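Local coordinates for putative TetR-family transcriptional regulator (Syntrophomonas wolfei subsp. wolfei, PDB 3LWJ), which probably binds DNA and regulates transcription as a member of the TetR family, at residues A[15-20]-A[36-41]. Residues are numbered along the deposited sequence; the frame is centred on the assembly and turned at random.
Sequences QKILTC and RDIIAL
The peptide carbonyl of Leu-41 is a flat group met by Cys-20, which sets its thiol over one face of it. SG stands 3.7 Å from Leu-41 O and 4.1 Å from Leu-41 C, with a C=O...S angle near 98°, which places the sulfur above the group rather than in line with its C=O bond. Toward the oxygen end comes Lys-16, whose extended chain brings NZ to 4.4 Å from Leu-41 O; the ammonium is hydrogen-bonded to the next carbonyl, Ser-42 O, so the lysine ties helix 10-28 to the C-terminal end of helix 35-42.

The side chain of Leu-41 closes over Cys-20 from another direction. With CG anti to the backbone N (chi1 -166°), CD2 is carried to 4.0 Å from Cys-20 CB and 3.9 Å from Cys-20 O, lying above the plane of that carbonyl. Deeper in, Ile-17 and Ile-38 cross at about a right angle and touch through their branch methyls, CG2 to CG2 at 3.9 Å. The nearest CA atoms of the two segments are those of Cys-20 and Ile-38, 6.5 Å apart.

The axes of segments 15-20 and 36-41 approach to 9.3 Å, their N-to-C directions 124° apart. Helix 35-42 is the first helix of the predicted helix-turn-helix, and helix 10-28 packs against it as in other TetR-family DNA-binding domains. Ile-17 continues onto Phe-49 and Tyr-52 of helix 46-52, the second helix of that motif, while Ile-38 reaches Ile-59 of helix 56-79, so the isoleucine pair lies within the core of a small helical bundle.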
ATOM      1  N   GLN A  15      -5.424  14.387 -25.050  1.00 33.35           N
ATOM      2  CA  GLN A  15      -4.072  13.928 -24.733  1.00 34.56           C
ATOM      3  C   GLN A  15      -3.103  15.050 -24.353  1.00 34.66           C
ATOM      4  O   GLN A  15      -2.258  14.874 -23.464  1.00 35.78           O
ATOM      5  CB  GLN A  15      -3.453  13.154 -25.911  1.00 35.76           C
ATOM      6  CG  GLN A  15      -2.168  12.402 -25.515  1.00 36.35           C
ATOM      7  CD  GLN A  15      -2.424  11.448 -24.388  1.00 42.68           C
ATOM      8  OE1 GLN A  15      -3.356  10.653 -24.461  1.00 48.79           O
ATOM      9  NE2 GLN A  15      -1.637  11.546 -23.311  1.00 41.75           N
ATOM     10  N   LYS A  16      -3.163  16.177 -25.049  1.00 32.76           N
ATOM     11  CA  LYS A  16      -2.254  17.253 -24.705  1.00 31.34           C
ATOM     12  C   LYS A  16      -2.528  17.699 -23.273  1.00 29.16           C
ATOM     13  O   LYS A  16      -1.590  17.942 -22.523  1.00 29.90           O
ATOM     14  CB  LYS A  16      -2.370  18.450 -25.654  1.00 33.57           C
ATOM     15  CG  LYS A  16      -1.133  19.351 -25.568  1.00 36.56           C
ATOM     16  CD  LYS A  16      -1.280  20.665 -26.307  1.00 41.93           C
ATOM     17  CE  LYS A  16       0.013  21.477 -26.192  1.00 41.76           C
ATOM     18  NZ  LYS A  16      -0.198  22.925 -26.463  1.00 44.55           N
ATOM     19  N   ILE A  17      -3.805  17.822 -22.902  1.00 28.04           N
ATOM     20  CA  ILE A  17      -4.163  18.330 -21.555  1.00 29.23           C
ATOM     21  C   ILE A  17      -3.667  17.337 -20.473  1.00 28.54           C
ATOM     22  O   ILE A  17      -3.110  17.752 -19.458  1.00 27.53           O
ATOM     23  CB  ILE A  17      -5.681  18.646 -21.399  1.00 28.11           C
ATOM     24  CG1 ILE A  17      -6.149  19.710 -22.401  1.00 27.35           C
ATOM     25  CG2 ILE A  17      -5.989  19.161 -20.006  1.00 28.35           C
ATOM     26  CD1 ILE A  17      -7.675  19.715 -22.625  1.00 24.21           C
ATOM     27  N   LEU A  18      -3.841  16.039 -20.732  1.00 29.69           N
ATOM     28  CA  LEU A  18      -3.380  14.977 -19.823  1.00 31.76           C
ATOM     29  C   LEU A  18      -1.854  14.940 -19.657  1.00 32.52           C
ATOM     30  O   LEU A  18      -1.367  14.811 -18.541  1.00 32.78           O
ATOM     31  CB  LEU A  18      -3.912  13.607 -20.270  1.00 31.53           C
ATOM     32  CG  LEU A  18      -5.440  13.446 -20.312  1.00 31.40           C
ATOM     33  CD1 LEU A  18      -5.824  12.070 -20.850  1.00 29.24           C
ATOM     34  CD2 LEU A  18      -6.095  13.704 -18.942  1.00 30.65           C
ATOM     35  N   THR A  19      -1.093  15.067 -20.743  1.00 34.86           N
ATOM     36  CA  THR A  19       0.379  15.038 -20.635  1.00 34.98           C
ATOM     37  C   THR A  19       0.874  16.236 -19.829  1.00 34.30           C
ATOM     38  O   THR A  19       1.676  16.072 -18.888  1.00 32.36           O
ATOM     39  CB  THR A  19       1.090  15.023 -22.016  1.00 37.21           C
ATOM     40  OG1 THR A  19       0.393  14.147 -22.905  1.00 39.22           O
ATOM     41  CG2 THR A  19       2.536  14.536 -21.867  1.00 33.77           C
ATOM     42  N   CYS A  20       0.375  17.426 -20.179  1.00 31.90           N
ATOM     43  CA  CYS A  20       0.726  18.665 -19.454  1.00 33.21           C
ATOM     44  C   CYS A  20       0.363  18.618 -17.963  1.00 30.25           C
ATOM     45  O   CYS A  20       1.105  19.125 -17.121  1.00 26.30           O
ATOM     46  CB  CYS A  20       0.042  19.894 -20.081  1.00 34.16           C
ATOM     47  SG  CYS A  20       0.582  20.285 -21.759  1.00 43.07           S
ATOM     48  N   ARG A  36      -5.789  26.615 -13.788  1.00 32.38           N
ATOM     49  CA  ARG A  36      -5.131  27.758 -14.450  1.00 33.46           C
ATOM     50  C   ARG A  36      -3.772  27.397 -15.066  1.00 34.31           C
ATOM     51  O   ARG A  36      -3.524  27.702 -16.231  1.00 35.91           O
ATOM     52  CB  ARG A  36      -4.955  28.921 -13.466  1.00 32.02           C
ATOM     53  N   ASP A  37      -2.897  26.769 -14.271  1.00 33.74           N
ATOM     54  CA  ASP A  37      -1.551  26.339 -14.707  1.00 32.41           C
ATOM     55  C   ASP A  37      -1.642  25.381 -15.877  1.00 32.57           C
ATOM     56  O   ASP A  37      -0.897  25.498 -16.850  1.00 33.61           O
ATOM     57  CB  ASP A  37      -0.794  25.600 -13.576  1.00 33.40           C
ATOM     58  CG  ASP A  37      -0.649  26.435 -12.300  1.00 35.25           C
ATOM     59  OD1 ASP A  37      -0.720  27.689 -12.402  1.00 32.72           O
ATOM     60  OD2 ASP A  37      -0.468  25.836 -11.199  1.00 32.11           O
ATOM     61  N   ILE A  38      -2.549  24.412 -15.752  1.00 31.20           N
ATOM     62  CA  ILE A  38      -2.760  23.407 -16.782  1.00 30.90           C
ATOM     63  C   ILE A  38      -3.305  24.017 -18.066  1.00 32.89           C
ATOM     64  O   ILE A  38      -2.771  23.736 -19.136  1.00 30.92           O
ATOM     65  CB  ILE A  38      -3.731  22.317 -16.316  1.00 31.80           C
ATOM     66  CG1 ILE A  38      -3.157  21.580 -15.092  1.00 24.20           C
ATOM     67  CG2 ILE A  38      -4.031  21.374 -17.498  1.00 33.04           C
ATOM     68  CD1 ILE A  38      -4.160  20.614 -14.382  1.00 18.36           C
ATOM     69  N   ILE A  39      -4.346  24.859 -17.962  1.00 34.90           N
ATOM     70  CA  ILE A  39      -4.911  25.523 -19.153  1.00 36.13           C
ATOM     71  C   ILE A  39      -3.819  26.371 -19.831  1.00 35.34           C
ATOM     72  O   ILE A  39      -3.617  26.237 -21.027  1.00 34.91           O
ATOM     73  CB  ILE A  39      -6.254  26.345 -18.897  1.00 38.09           C
ATOM     74  CG1 ILE A  39      -6.047  27.545 -17.973  1.00 43.83           C
ATOM     75  CG2 ILE A  39      -7.373  25.460 -18.340  1.00 34.33           C
ATOM     76  CD1 ILE A  39      -7.219  28.516 -17.934  1.00 43.81           C
ATOM     77  N   ALA A  40      -3.065  27.162 -19.058  1.00 35.54           N
ATOM     78  CA  ALA A  40      -1.951  27.967 -19.593  1.00 34.53           C
ATOM     79  C   ALA A  40      -0.874  27.128 -20.291  1.00 34.47           C
ATOM     80  O   ALA A  40      -0.461  27.448 -21.390  1.00 35.00           O
ATOM     81  CB  ALA A  40      -1.326  28.837 -18.496  1.00 32.73           C
ATOM     82  N   LEU A  41      -0.422  26.052 -19.666  1.00 38.78           N
ATOM     83  CA  LEU A  41       0.608  25.193 -20.280  1.00 39.79           C
ATOM     84  C   LEU A  41       0.064  24.333 -21.445  1.00 41.04           C
ATOM     85  O   LEU A  41       0.806  23.974 -22.360  1.00 40.32           O
ATOM     86  CB  LEU A  41       1.228  24.282 -19.220  1.00 40.58           C
ATOM     87  CG  LEU A  41       2.529  23.553 -19.571  1.00 38.65           C
ATOM     88  CD1 LEU A  41       3.711  24.542 -19.582  1.00 35.16           C
ATOM     89  CD2 LEU A  41       2.746  22.408 -18.577  1.00 28.07           C
TER